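Local coordinates for protein 2-pyrone-4,6-dicarboxylic acid hydrolase, putative (Pseudomonas putida, PDB 2FFI) that probably hydrolyses the lactone ring of 2-pyrone-4,6-dicarboxylate with an amidohydrolase-type TIM barrel, at residues A[12-17]-A[52-57]; A[67-72]-A[87-92]; A[99-104]-A[136-141]; A[200-205]-A[237-242]; A[231-236]-A[267-272]. All blocks are in the same frame, centred on the assembly; numbering follows the deposited sequence.

Contact 1: residues A[12-17]-A[52-57]; sequences LTAIDS and HGFSHG
Ile15 pairs with His56 and Asp16 with Gly57 in two parallel beta bridges, where the Asp16 and Gly57 CA atoms come to 4.4 Å. The rungs are His56 N to Ala14 O, at 3.1 Å, and Asp16 N to His56 O, at 2.8 Å. The directions of the touching parts differ by 72°, yet contact continues ahead of the bridges, with the CA atoms of Ala14 and Phe54 4.3 Å apart. Ala14 O is gripped twice, since Ser55 N also reaches it at 2.8 Å. The pairing joins the first two short strands of the TIM barrel, 15-16 and 56-57.

Ser55 extends the pairing with its side chain: OG, tucked between its own backbone N and carbonyl carbon (chi1 54°), accepts Thr13 N at 2.9 Å and, more weakly, Ala14 N. A short hydroxyl suits this place, being close enough to the chain to serve successive amides. Leu12 crosses His56 at about a right angle, its CD1 lying against CD2 of the imidazole, whose nitrogens bond to Gln82 O and Leu10 O. Phe54 brings ring atom CD2 to within 3.9 Å of Ala14 CB, a methyl small enough to fit between backbone and ring. Asp16 lies on the other face of the sheet from Ile15 and His56, its OD1 hydrogen-bonded to Tyr45 and Ser235.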
# COMPACT_ATOMS: atom_id res chain seq x y z
N LEU A 12 15.49 7.03 -11.86
CA LEU A 12 14.11 6.59 -11.67
C LEU A 12 13.75 5.58 -12.74
O LEU A 12 13.19 5.93 -13.79
CB LEU A 12 13.16 7.79 -11.73
CG LEU A 12 11.64 7.59 -11.56
CD1 LEU A 12 11.30 7.22 -10.14
CD2 LEU A 12 10.92 8.87 -11.93
N THR A 13 14.07 4.32 -12.49
CA THR A 13 13.79 3.25 -13.44
C THR A 13 12.43 2.57 -13.18
O THR A 13 11.68 2.29 -14.12
CB THR A 13 14.93 2.22 -13.41
OG1 THR A 13 14.75 1.28 -14.46
CG2 THR A 13 14.97 1.51 -12.07
N ALA A 14 12.11 2.29 -11.91
CA ALA A 14 10.82 1.69 -11.54
C ALA A 14 10.55 1.89 -10.06
O ALA A 14 11.49 1.89 -9.25
CB ALA A 14 10.79 0.21 -11.90
N ILE A 15 9.27 2.04 -9.70
CA ILE A 15 8.87 2.28 -8.31
C ILE A 15 8.00 1.23 -7.64
O ILE A 15 6.90 0.93 -8.10
CB ILE A 15 8.10 3.61 -8.15
CG1 ILE A 15 8.92 4.78 -8.73
CG2 ILE A 15 7.80 3.84 -6.68
CD1 ILE A 15 8.11 6.06 -8.94
N ASP A 16 8.49 0.69 -6.53
CA ASP A 16 7.78 -0.32 -5.73
C ASP A 16 6.90 0.38 -4.69
O ASP A 16 7.43 1.03 -3.80
CB ASP A 16 8.78 -1.24 -4.99
CG ASP A 16 8.12 -2.09 -3.90
OD1 ASP A 16 8.86 -2.79 -3.17
OD2 ASP A 16 6.86 -2.09 -3.79
N SER A 17 5.59 0.27 -4.79
CA SER A 17 4.73 0.90 -3.79
C SER A 17 4.38 -0.19 -2.77
O SER A 17 4.22 -1.34 -3.13
CB SER A 17 3.46 1.48 -4.42
OG SER A 17 2.68 0.47 -5.04
N HIS A 52 16.04 -6.57 -8.58
CA HIS A 52 14.93 -6.88 -9.49
C HIS A 52 14.50 -5.72 -10.38
O HIS A 52 13.42 -5.75 -10.97
CB HIS A 52 13.72 -7.40 -8.70
CG HIS A 52 14.01 -8.66 -7.95
ND1 HIS A 52 14.84 -8.70 -6.85
CD2 HIS A 52 13.62 -9.95 -8.17
CE1 HIS A 52 14.96 -9.95 -6.43
NE2 HIS A 52 14.23 -10.72 -7.21
N GLY A 53 15.36 -4.72 -10.51
CA GLY A 53 14.99 -3.59 -11.33
C GLY A 53 14.68 -2.38 -10.47
O GLY A 53 15.54 -1.53 -10.26
N PHE A 54 13.46 -2.31 -9.97
CA PHE A 54 13.00 -1.20 -9.13
C PHE A 54 14.10 -0.40 -8.45
O PHE A 54 15.00 -0.95 -7.85
CB PHE A 54 12.04 -1.73 -8.07
CG PHE A 54 11.10 -2.75 -8.59
CD1 PHE A 54 11.48 -4.08 -8.67
CD2 PHE A 54 9.87 -2.38 -9.08
CE1 PHE A 54 10.63 -5.04 -9.23
CE2 PHE A 54 9.01 -3.31 -9.63
CZ PHE A 54 9.39 -4.65 -9.71
N SER A 55 13.99 0.92 -8.54
CA SER A 55 14.99 1.84 -7.98
C SER A 55 14.46 2.68 -6.82
O SER A 55 15.23 3.18 -6.00
CB SER A 55 15.48 2.79 -9.09
OG SER A 55 14.38 3.47 -9.72
N HIS A 56 13.15 2.85 -6.76
CA HIS A 56 12.53 3.65 -5.73
C HIS A 56 11.45 2.81 -5.08
O HIS A 56 10.91 1.89 -5.71
CB HIS A 56 11.93 4.92 -6.35
CG HIS A 56 12.97 5.91 -6.80
ND1 HIS A 56 13.53 6.84 -5.96
CD2 HIS A 56 13.57 6.08 -8.00
CE1 HIS A 56 14.43 7.55 -6.62
NE2 HIS A 56 14.47 7.11 -7.86
N GLY A 57 11.14 3.10 -3.82
CA GLY A 57 10.13 2.33 -3.12
C GLY A 57 9.40 3.14 -2.08
O GLY A 57 9.83 4.24 -1.73

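Contact 2: residues A[67-72]-A[87-92]; sequences TDNRYL and VMLERD
Asn69 lays its side-chain amide against the backbone of Met88 and uses both ends of it. Its OD1 accepts Met88 N at 3.2 Å in a nearly straight bond (172°), while its ND2 donates to Met88 O at 3.1 Å, approaching from above that carbonyl's plane. Asparagine suits the place because its short amide presents an acceptor and a donor side by side, matching the N-H and C=O of a single residue. It stands at the N-cap position of helix 70-78, yet its side chain makes no capping bond and is turned across to 87-92 instead (chi1 -54°). The same side is the tight one: Val87 packs its CB and CG1 on the amide of Asn69, and CG1 meets Leu72 CD2 at 3.8 Å. Backbone bonds from Val87 to Gly108 and Arg110 tie 87-92 to barrel strand 108-110, and Met101 of helix 95-102 lies on Asn69 and Val87. Toward solvent the polar pairing weakens, although Thr67 still lies against the chain. Its CG2 rests near Met88 O, at 3.5 Å, and its OG1 makes only a weak hydrogen bond of 3.0 Å to OE1 of exposed Glu90, whose chain bends at chi2 to meet it.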
# COMPACT_ATOMS: atom_id res chain seq x y z
N THR A 67 1.68 3.36 16.00
CA THR A 67 2.02 4.74 15.70
C THR A 67 3.50 5.09 15.75
O THR A 67 3.90 6.17 15.33
CB THR A 67 1.26 5.69 16.62
OG1 THR A 67 -0.14 5.42 16.49
CG2 THR A 67 1.50 7.12 16.21
N ASP A 68 4.33 4.18 16.27
CA ASP A 68 5.75 4.45 16.32
C ASP A 68 6.33 4.34 14.91
O ASP A 68 6.59 3.23 14.42
CB ASP A 68 6.45 3.45 17.25
CG ASP A 68 7.89 3.83 17.51
OD1 ASP A 68 8.25 4.99 17.20
OD2 ASP A 68 8.66 2.98 18.03
N ASN A 69 6.50 5.47 14.24
CA ASN A 69 7.05 5.50 12.89
C ASN A 69 8.53 5.88 12.87
O ASN A 69 9.03 6.37 11.86
CB ASN A 69 6.30 6.52 12.03
CG ASN A 69 4.80 6.32 12.03
OD1 ASN A 69 4.29 5.35 11.47
ND2 ASN A 69 4.08 7.26 12.65
N ARG A 70 9.22 5.67 13.99
CA ARG A 70 10.64 6.01 14.11
C ARG A 70 11.58 5.28 13.14
O ARG A 70 12.51 5.89 12.59
CB ARG A 70 11.12 5.77 15.54
CG ARG A 70 10.61 6.74 16.59
CD ARG A 70 11.17 6.38 17.98
NE ARG A 70 10.69 5.07 18.42
CZ ARG A 70 11.15 4.42 19.48
NH1 ARG A 70 12.11 4.95 20.23
NH2 ARG A 70 10.66 3.22 19.80
N TYR A 71 11.36 3.98 12.95
CA TYR A 71 12.23 3.23 12.05
C TYR A 71 11.97 3.67 10.62
O TYR A 71 12.91 3.91 9.86
CB TYR A 71 11.99 1.72 12.21
CG TYR A 71 13.12 0.88 11.65
CD1 TYR A 71 14.35 0.81 12.30
CD2 TYR A 71 12.96 0.18 10.46
CE1 TYR A 71 15.39 0.07 11.76
CE2 TYR A 71 14.00 -0.56 9.91
CZ TYR A 71 15.21 -0.61 10.56
OH TYR A 71 16.24 -1.33 10.01
N LEU A 72 10.71 3.78 10.24
CA LEU A 72 10.36 4.20 8.89
C LEU A 72 10.97 5.59 8.64
O LEU A 72 11.64 5.80 7.62
CB LEU A 72 8.85 4.25 8.74
CG LEU A 72 8.27 4.74 7.41
CD1 LEU A 72 6.83 4.25 7.25
CD2 LEU A 72 8.32 6.26 7.37
N VAL A 87 2.76 6.40 6.82
CA VAL A 87 2.77 6.11 8.26
C VAL A 87 1.38 5.86 8.87
O VAL A 87 0.36 5.87 8.17
CB VAL A 87 3.45 7.26 9.06
CG1 VAL A 87 4.89 7.43 8.62
CG2 VAL A 87 2.68 8.56 8.87
N MSE A 88 1.36 5.60 10.18
CA MSE A 88 0.12 5.41 10.92
C MSE A 88 0.13 6.45 12.04
O MSE A 88 1.06 6.52 12.83
CB MSE A 88 0.02 3.98 11.47
CG MSE A 88 -0.36 2.95 10.40
SE MSE A 88 -0.74 1.13 11.05
CE MSE A 88 -2.58 1.45 11.69
N LEU A 89 -0.91 7.27 12.08
CA LEU A 89 -0.99 8.34 13.07
C LEU A 89 -2.02 8.11 14.16
O LEU A 89 -3.06 7.49 13.94
CB LEU A 89 -1.29 9.65 12.36
CG LEU A 89 -0.32 10.03 11.25
CD1 LEU A 89 -0.92 11.18 10.45
CD2 LEU A 89 1.03 10.41 11.83
N GLU A 90 -1.73 8.64 15.34
CA GLU A 90 -2.64 8.50 16.47
C GLU A 90 -3.88 9.35 16.17
O GLU A 90 -3.84 10.24 15.33
CB GLU A 90 -1.96 8.96 17.76
CG GLU A 90 -2.37 8.20 19.03
CD GLU A 90 -1.45 7.03 19.34
OE1 GLU A 90 -1.77 5.87 19.00
OE2 GLU A 90 -0.37 7.28 19.93
N ARG A 91 -4.98 9.06 16.86
CA ARG A 91 -6.23 9.78 16.66
C ARG A 91 -6.04 11.28 16.41
O ARG A 91 -6.24 11.74 15.30
CB ARG A 91 -7.16 9.58 17.86
CG ARG A 91 -8.62 9.95 17.58
CD ARG A 91 -9.39 8.79 16.95
NE ARG A 91 -9.86 7.83 17.96
CZ ARG A 91 -10.60 6.75 17.70
NH1 ARG A 91 -10.96 6.47 16.45
NH2 ARG A 91 -10.98 5.95 18.68
N ASP A 92 -5.67 12.03 17.44
CA ASP A 92 -5.47 13.46 17.29
C ASP A 92 -4.00 13.87 17.18
O ASP A 92 -3.23 13.75 18.13
CB ASP A 92 -6.16 14.22 18.44
CG ASP A 92 -5.98 13.53 19.79
OD1 ASP A 92 -4.84 13.53 20.33
OD2 ASP A 92 -6.98 13.00 20.33

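Contact 3: residues A[99-104]-A[136-141]; sequences AEMARL and QGWHVE
Ala99 and Gln136 mark the closest backbone approach, their CA atoms 7.1 Å apart, where the end of helix 95-102 faces the turn leading from helix 127-136 into strand 139-142. That turn is a Schellman motif closed by Gly137, whose positive phi of 86° is one that a side chain would tolerate poorly.

Just past it, Trp138 points its indole at the helix and meets it edge-on. CH2, on the rim of the six-membered ring, lies 3.5 Å from Met101 CB; the neighbouring CZ2 faces Ala102 N; and NE1 is 3.6 Å from Ala102 CB. Met101 is a selenomethionine, with SE in the sulfur's place. Its extended chain runs at about a right angle to the indole and carries SE to 5.3 Å from the centroid of the six-membered ring, 83° off its normal, a Met-aromatic contact at the ring edge. Alanine suits position 102, since its single methyl lets the flat ring come close to the helix.

Gln136 has CG anti to its backbone N (chi1 -153°), over one face of the indole, and the bend at chi2 (66°) sends OE1 toward Ala99, 3.3 Å from Ala99 CA, where a small residue leaves room for the amide. Leu98 of the same helix also touches Trp138.

No hydrogen bond crosses between the segments, so helix and strand entrance are joined by dispersion and the Met-aromatic edge contact, and the fit depends on shape more than on polar pairing.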
# COMPACT_ATOMS: atom_id res chain seq x y z
N ALA A 99 3.67 18.01 8.79
CA ALA A 99 4.50 18.77 7.87
C ALA A 99 5.91 18.23 7.94
O ALA A 99 6.50 17.92 6.92
CB ALA A 99 4.48 20.23 8.25
N GLU A 100 6.43 18.12 9.16
CA GLU A 100 7.79 17.61 9.37
C GLU A 100 7.95 16.19 8.82
O GLU A 100 9.06 15.79 8.49
CB GLU A 100 8.15 17.63 10.85
CG GLU A 100 9.59 17.19 11.14
CD GLU A 100 10.15 17.84 12.40
OE1 GLU A 100 9.45 17.82 13.45
OE2 GLU A 100 11.30 18.37 12.35
N MSE A 101 6.85 15.45 8.70
CA MSE A 101 6.93 14.11 8.16
C MSE A 101 6.98 14.20 6.64
O MSE A 101 7.80 13.52 6.00
CB MSE A 101 5.73 13.28 8.60
CG MSE A 101 5.83 12.76 10.03
SE MSE A 101 4.25 11.75 10.56
CE MSE A 101 4.86 11.15 12.30
N ALA A 102 6.11 15.03 6.07
CA ALA A 102 6.06 15.20 4.62
C ALA A 102 7.40 15.73 4.18
O ALA A 102 7.86 15.49 3.07
CB ALA A 102 4.96 16.17 4.23
N ARG A 103 8.03 16.47 5.07
CA ARG A 103 9.32 17.01 4.74
C ARG A 103 10.32 15.86 4.72
O ARG A 103 11.35 15.93 4.06
CB ARG A 103 9.71 18.06 5.77
CG ARG A 103 10.87 18.96 5.37
CD ARG A 103 11.12 20.01 6.45
NE ARG A 103 9.91 20.77 6.76
CZ ARG A 103 9.46 20.99 8.00
NH1 ARG A 103 8.36 21.69 8.19
NH2 ARG A 103 10.11 20.49 9.05
N LEU A 104 9.99 14.78 5.43
CA LEU A 104 10.88 13.62 5.48
C LEU A 104 10.63 12.67 4.33
O LEU A 104 11.48 11.84 4.01
CB LEU A 104 10.70 12.85 6.79
CG LEU A 104 11.17 13.51 8.07
CD1 LEU A 104 10.82 12.63 9.28
CD2 LEU A 104 12.68 13.75 8.00
N GLN A 136 -2.70 18.56 4.29
CA GLN A 136 -1.32 18.23 3.91
C GLN A 136 -1.30 17.60 2.52
O GLN A 136 -0.25 17.49 1.90
CB GLN A 136 -0.69 17.25 4.91
CG GLN A 136 0.83 17.36 4.98
CD GLN A 136 1.27 18.69 5.53
OE1 GLN A 136 2.43 19.08 5.37
NE2 GLN A 136 0.36 19.41 6.18
N GLY A 137 -2.47 17.19 2.04
CA GLY A 137 -2.55 16.61 0.72
C GLY A 137 -2.28 15.13 0.70
O GLY A 137 -2.34 14.51 -0.35
N TRP A 138 -2.00 14.56 1.88
CA TRP A 138 -1.71 13.14 2.04
C TRP A 138 -2.90 12.26 1.68
O TRP A 138 -4.05 12.63 1.89
CB TRP A 138 -1.31 12.84 3.50
CG TRP A 138 0.07 13.25 3.84
CD1 TRP A 138 0.98 13.84 3.01
CD2 TRP A 138 0.74 13.06 5.10
NE1 TRP A 138 2.18 14.03 3.68
CE2 TRP A 138 2.06 13.55 4.95
CE3 TRP A 138 0.35 12.52 6.33
CZ2 TRP A 138 2.99 13.52 5.99
CZ3 TRP A 138 1.28 12.49 7.36
CH2 TRP A 138 2.59 12.99 7.18
N HIS A 139 -2.62 11.08 1.15
CA HIS A 139 -3.72 10.18 0.81
C HIS A 139 -3.96 9.23 1.97
O HIS A 139 -3.14 9.16 2.90
CB HIS A 139 -3.40 9.39 -0.46
CG HIS A 139 -2.16 8.55 -0.37
ND1 HIS A 139 -0.90 9.08 -0.48
CD2 HIS A 139 -2.00 7.22 -0.21
CE1 HIS A 139 -0.01 8.10 -0.38
NE2 HIS A 139 -0.65 6.96 -0.22
N VAL A 140 -5.08 8.52 1.92
CA VAL A 140 -5.43 7.56 2.97
C VAL A 140 -5.46 6.15 2.41
O VAL A 140 -6.22 5.84 1.48
CB VAL A 140 -6.81 7.89 3.60
CG1 VAL A 140 -7.81 8.25 2.52
CG2 VAL A 140 -7.33 6.69 4.40
N GLU A 141 -4.62 5.29 2.99
CA GLU A 141 -4.52 3.89 2.56
C GLU A 141 -5.47 2.98 3.32
O GLU A 141 -5.53 3.02 4.54
CB GLU A 141 -3.10 3.38 2.75
CG GLU A 141 -2.61 2.51 1.61
CD GLU A 141 -1.33 1.80 1.96
OE1 GLU A 141 -0.50 2.39 2.68
OE2 GLU A 141 -1.13 0.65 1.50

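Contact 4: residues A[200-205]-A[237-242]; sequences GIYRLQ and WPHTQH
Tyr202 leans its ring over His242: its CD2 lies above one imidazole face, 3.5 Å from His242 CG, with the two planes oblique at 57°. The ring is directed there by a chi1 of 52°, which sets CG between the backbone N and carbonyl carbon. His239 completes an aromatic cluster, its ring oblique to that of Tyr202 with centroids 5.6 Å apart, while the tyrosine hydroxyl has a probable hydrogen bond to Asp236 OD1. The guanidinium plane of Arg203 is at 90° to the imidazole of His242, whose CD2 sits over the guanidinium face; Arg203 NH2 lies at the imidazole edge, 3.7 Å from His242 CD2. Its NH1 donates to Thr240 O at 3.1 Å, in the carbonyl plane and on a lone pair. That carbonyl belongs to the type II turn His239-His242. A long, flat arginine suits the site, because it reaches the turn while its NE forms a salt bridge with Asp236; a bound phosphate lies at weak ion-pair range. An alanine at Tyr202 is likely to leave the His242 face without its ring neighbour and Asp236 without the tyrosine hydroxyl. The two loops follow strands 194-199 and 231-234; Ile201 packs on helix 208-225, and Tyr202 and His239 touch helix 248-258.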
# COMPACT_ATOMS: atom_id res chain seq x y z
N GLY A 200 0.48 -8.41 -3.50
CA GLY A 200 0.21 -9.52 -2.61
C GLY A 200 -0.94 -10.38 -3.06
O GLY A 200 -1.91 -10.54 -2.32
N ILE A 201 -0.86 -10.93 -4.26
CA ILE A 201 -1.98 -11.76 -4.69
C ILE A 201 -2.03 -12.99 -3.78
O ILE A 201 -3.08 -13.58 -3.60
CB ILE A 201 -1.88 -12.22 -6.17
CG1 ILE A 201 -0.93 -13.40 -6.28
CG2 ILE A 201 -1.44 -11.07 -7.04
CD1 ILE A 201 -1.24 -14.29 -7.47
N TYR A 202 -0.89 -13.35 -3.19
CA TYR A 202 -0.85 -14.52 -2.32
C TYR A 202 -1.68 -14.35 -1.05
O TYR A 202 -1.61 -15.17 -0.13
CB TYR A 202 0.58 -14.85 -1.93
CG TYR A 202 1.33 -13.68 -1.38
CD1 TYR A 202 2.14 -12.90 -2.20
CD2 TYR A 202 1.26 -13.36 -0.02
CE1 TYR A 202 2.86 -11.83 -1.70
CE2 TYR A 202 1.97 -12.29 0.50
CZ TYR A 202 2.77 -11.52 -0.34
OH TYR A 202 3.50 -10.47 0.15
N ARG A 203 -2.47 -13.28 -0.99
CA ARG A 203 -3.32 -13.00 0.17
C ARG A 203 -4.80 -13.22 -0.14
O ARG A 203 -5.64 -13.13 0.75
CB ARG A 203 -3.10 -11.56 0.62
CG ARG A 203 -1.77 -11.33 1.28
CD ARG A 203 -1.62 -9.90 1.77
NE ARG A 203 -0.28 -9.62 2.27
CZ ARG A 203 0.19 -10.06 3.44
NH1 ARG A 203 1.43 -9.74 3.81
NH2 ARG A 203 -0.56 -10.80 4.24
N LEU A 204 -5.11 -13.53 -1.39
CA LEU A 204 -6.48 -13.74 -1.81
C LEU A 204 -7.19 -14.99 -1.29
O LEU A 204 -8.14 -15.45 -1.92
CB LEU A 204 -6.57 -13.67 -3.33
CG LEU A 204 -6.54 -12.25 -3.95
CD1 LEU A 204 -6.30 -11.20 -2.86
CD2 LEU A 204 -5.46 -12.17 -5.04
N GLN A 205 -6.75 -15.52 -0.15
CA GLN A 205 -7.37 -16.70 0.46
C GLN A 205 -7.51 -17.89 -0.46
O GLN A 205 -8.37 -18.74 -0.26
CB GLN A 205 -8.77 -16.37 0.99
CG GLN A 205 -8.84 -16.17 2.48
CD GLN A 205 -7.95 -15.04 2.93
OE1 GLN A 205 -6.79 -15.25 3.31
NE2 GLN A 205 -8.49 -13.82 2.88
N TRP A 237 6.81 -6.76 0.37
CA TRP A 237 7.95 -7.35 1.06
C TRP A 237 7.94 -6.85 2.50
O TRP A 237 7.49 -5.73 2.77
CB TRP A 237 9.24 -6.91 0.36
CG TRP A 237 10.49 -7.53 0.90
CD1 TRP A 237 11.04 -8.71 0.52
CD2 TRP A 237 11.35 -6.98 1.90
NE1 TRP A 237 12.19 -8.94 1.22
CE2 TRP A 237 12.40 -7.90 2.08
CE3 TRP A 237 11.33 -5.82 2.67
CZ2 TRP A 237 13.45 -7.69 3.00
CZ3 TRP A 237 12.36 -5.60 3.59
CH2 TRP A 237 13.41 -6.54 3.74
N PRO A 238 8.44 -7.65 3.46
CA PRO A 238 9.02 -8.98 3.27
C PRO A 238 7.96 -10.08 3.16
O PRO A 238 8.27 -11.26 3.33
CB PRO A 238 9.89 -9.13 4.50
CG PRO A 238 9.05 -8.48 5.54
CD PRO A 238 8.55 -7.23 4.87
N HIS A 239 6.73 -9.68 2.85
CA HIS A 239 5.62 -10.61 2.73
C HIS A 239 5.39 -11.28 4.09
O HIS A 239 5.82 -12.41 4.30
CB HIS A 239 5.92 -11.67 1.66
CG HIS A 239 6.65 -11.15 0.47
ND1 HIS A 239 8.03 -11.10 0.40
CD2 HIS A 239 6.20 -10.58 -0.68
CE1 HIS A 239 8.40 -10.54 -0.73
NE2 HIS A 239 7.31 -10.21 -1.41
N THR A 240 4.74 -10.58 5.01
CA THR A 240 4.49 -11.13 6.34
C THR A 240 3.41 -12.22 6.32
O THR A 240 2.42 -12.10 5.60
CB THR A 240 4.11 -10.01 7.38
OG1 THR A 240 3.17 -9.12 6.80
CG2 THR A 240 5.35 -9.22 7.83
N GLN A 241 3.63 -13.28 7.10
CA GLN A 241 2.73 -14.45 7.20
C GLN A 241 2.80 -15.33 5.95
O GLN A 241 2.00 -16.24 5.77
CB GLN A 241 1.29 -13.99 7.48
CG GLN A 241 0.97 -13.87 8.97
CD GLN A 241 0.05 -12.69 9.30
OE1 GLN A 241 -1.15 -12.73 9.03
NE2 GLN A 241 0.63 -11.63 9.88
N HIS A 242 3.78 -15.05 5.10
CA HIS A 242 3.97 -15.78 3.86
C HIS A 242 5.45 -15.75 3.49
O HIS A 242 5.79 -15.83 2.32
CB HIS A 242 3.14 -15.14 2.73
CG HIS A 242 1.66 -15.13 2.98
ND1 HIS A 242 0.84 -16.18 2.63
CD2 HIS A 242 0.86 -14.20 3.57
CE1 HIS A 242 -0.41 -15.90 2.98
NE2 HIS A 242 -0.42 -14.71 3.55

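Contact 5: residues A[231-236]-A[267-272]; sequences LMWGSD and ALLLDT
Trp233 and Leu268 share the strong polar link between strand 231-234 and helix 262-276: Trp233 N donates to Leu268 O at 2.7 Å, nearly straight (168°), in the carbonyl plane and on a lone pair. The strand and helix axes approach to 5.6 Å and their directions differ by 113°. A wider, pi-type turn at 267-271 has Thr272 N bonding to Ala267 O.

The weak polar contacts centre on Thr272, whose OG1 lies 3.2 Å from Leu231 O and 3.2 Å from Ala267 O; its single proton can serve either. A valine in its place has no hydroxyl, so Leu231 O would probably lose its possible weak partner, and Ala267 O one of its two possible donors.

Leucine branches make most of the apolar contacts. Leu268 turns CD2 onto Leu231, 3.3 Å from Leu231 CB, and Leu269 sets its CD2 3.7 Å from Trp233 CB. Thr272 adds its methyl, CG2, beside Met232 CB at 4.1 Å, so one residue supplies both a polar and an apolar surface. Trp233 CG lies opposite its own backbone N (chi1 176°), which carries the indole away from the helix to stack on Phe54 and meet Phe255 edge-to-face.

In this buried setting the last barrel strand is held to the helix by a backbone bond as well as by leucine packing; the wide turn, sending Thr272 N to Ala267 O, is consistent with leaving Leu268 O available for Trp233 N.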
# COMPACT_ATOMS: atom_id res chain seq x y z
N LEU A 231 -3.75 2.39 -11.04
CA LEU A 231 -3.31 1.09 -10.55
C LEU A 231 -1.79 1.04 -10.44
O LEU A 231 -1.09 1.43 -11.38
CB LEU A 231 -3.81 -0.02 -11.47
CG LEU A 231 -5.30 -0.36 -11.35
CD1 LEU A 231 -6.12 0.81 -11.80
CD2 LEU A 231 -5.65 -1.58 -12.21
N MSE A 232 -1.28 0.58 -9.31
CA MSE A 232 0.17 0.49 -9.12
C MSE A 232 0.55 -0.83 -8.47
O MSE A 232 -0.19 -1.37 -7.65
CB MSE A 232 0.68 1.64 -8.25
CG MSE A 232 0.31 1.51 -6.80
SE MSE A 232 0.21 3.25 -5.97
CE MSE A 232 -1.69 3.36 -5.87
N TRP A 233 1.72 -1.34 -8.83
CA TRP A 233 2.20 -2.61 -8.28
C TRP A 233 2.98 -2.49 -6.99
O TRP A 233 3.80 -1.59 -6.83
CB TRP A 233 3.08 -3.33 -9.30
CG TRP A 233 3.68 -4.61 -8.78
CD1 TRP A 233 3.13 -5.86 -8.82
CD2 TRP A 233 4.97 -4.75 -8.14
NE1 TRP A 233 4.01 -6.77 -8.26
CE2 TRP A 233 5.14 -6.12 -7.84
CE3 TRP A 233 6.00 -3.86 -7.80
CZ2 TRP A 233 6.29 -6.62 -7.22
CZ3 TRP A 233 7.15 -4.35 -7.17
CH2 TRP A 233 7.28 -5.72 -6.90
N GLY A 234 2.75 -3.43 -6.08
CA GLY A 234 3.47 -3.46 -4.83
C GLY A 234 4.12 -4.81 -4.60
O GLY A 234 3.62 -5.82 -5.08
N SER A 235 5.24 -4.87 -3.89
CA SER A 235 5.86 -6.15 -3.64
C SER A 235 5.31 -6.72 -2.34
O SER A 235 5.13 -7.93 -2.19
CB SER A 235 7.38 -6.00 -3.54
OG SER A 235 7.74 -5.14 -2.48
N ASP A 236 5.04 -5.83 -1.39
CA ASP A 236 4.51 -6.22 -0.08
C ASP A 236 5.56 -6.91 0.77
O ASP A 236 5.23 -7.59 1.74
CB ASP A 236 3.30 -7.13 -0.24
CG ASP A 236 2.52 -7.25 1.03
OD1 ASP A 236 1.78 -8.24 1.20
OD2 ASP A 236 2.63 -6.33 1.86
N ALA A 267 2.84 1.77 -16.20
CA ALA A 267 1.93 2.47 -15.30
C ALA A 267 1.99 1.82 -13.92
O ALA A 267 2.11 2.50 -12.91
CB ALA A 267 0.51 2.40 -15.84
N LEU A 268 1.94 0.49 -13.88
CA LEU A 268 1.96 -0.20 -12.62
C LEU A 268 3.31 -0.19 -11.93
O LEU A 268 3.38 -0.33 -10.69
CB LEU A 268 1.50 -1.65 -12.81
CG LEU A 268 0.11 -1.91 -13.38
CD1 LEU A 268 -0.09 -3.41 -13.55
CD2 LEU A 268 -0.96 -1.33 -12.48
N LEU A 269 4.38 -0.03 -12.69
CA LEU A 269 5.70 -0.06 -12.10
C LEU A 269 6.38 1.30 -11.98
O LEU A 269 7.42 1.42 -11.35
CB LEU A 269 6.60 -0.99 -12.89
CG LEU A 269 6.07 -2.39 -13.25
CD1 LEU A 269 7.24 -3.16 -13.85
CD2 LEU A 269 5.53 -3.15 -12.02
N LEU A 270 5.77 2.33 -12.55
CA LEU A 270 6.38 3.64 -12.48
C LEU A 270 5.43 4.83 -12.53
O LEU A 270 5.21 5.51 -11.52
CB LEU A 270 7.41 3.76 -13.60
CG LEU A 270 8.24 5.04 -13.57
CD1 LEU A 270 9.23 4.99 -12.44
CD2 LEU A 270 8.94 5.19 -14.87
N ASP A 271 4.88 5.10 -13.71
CA ASP A 271 3.98 6.24 -13.93
C ASP A 271 3.02 6.53 -12.80
O ASP A 271 3.13 7.58 -12.16
CB ASP A 271 3.22 6.04 -15.24
CG ASP A 271 4.10 6.31 -16.46
OD1 ASP A 271 5.34 6.35 -16.29
OD2 ASP A 271 3.54 6.47 -17.58
N THR A 272 2.09 5.62 -12.54
CA THR A 272 1.14 5.82 -11.46
C THR A 272 1.79 6.12 -10.12
O THR A 272 1.60 7.20 -9.57
CB THR A 272 0.23 4.60 -11.29
OG1 THR A 272 -0.45 4.34 -12.52
CG2 THR A 272 -0.81 4.85 -10.22

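How the contacts relate
Contacts 1 and 5 lie side by side, centres 9 Å apart, where backbone pairing of Ser17 with Trp233 brings the last barrel strand to the first. Two probable hydrogen bonds add to it, Ile15 N to Leu269 O at 2.6 Å and Asp16 OD1 to Ser235 OG at 2.7 Å. Contact 4 joins contact 5 through the salt bridge from Arg203 NE to Asp236 OD1, 2.7 Å long. Its loops follow the C-terminal ends of strands, where TIM barrels carry their active sites; the weakly held phosphate near Arg203, probably from the crystallisation liquor, may mark a pocket. Contacts 2 and 3 form a second group, centres 12 Å apart, with Leu89 CD2 3.7 Å from Met101 SE. Contact 2 lies across the chain's centre from contact 5.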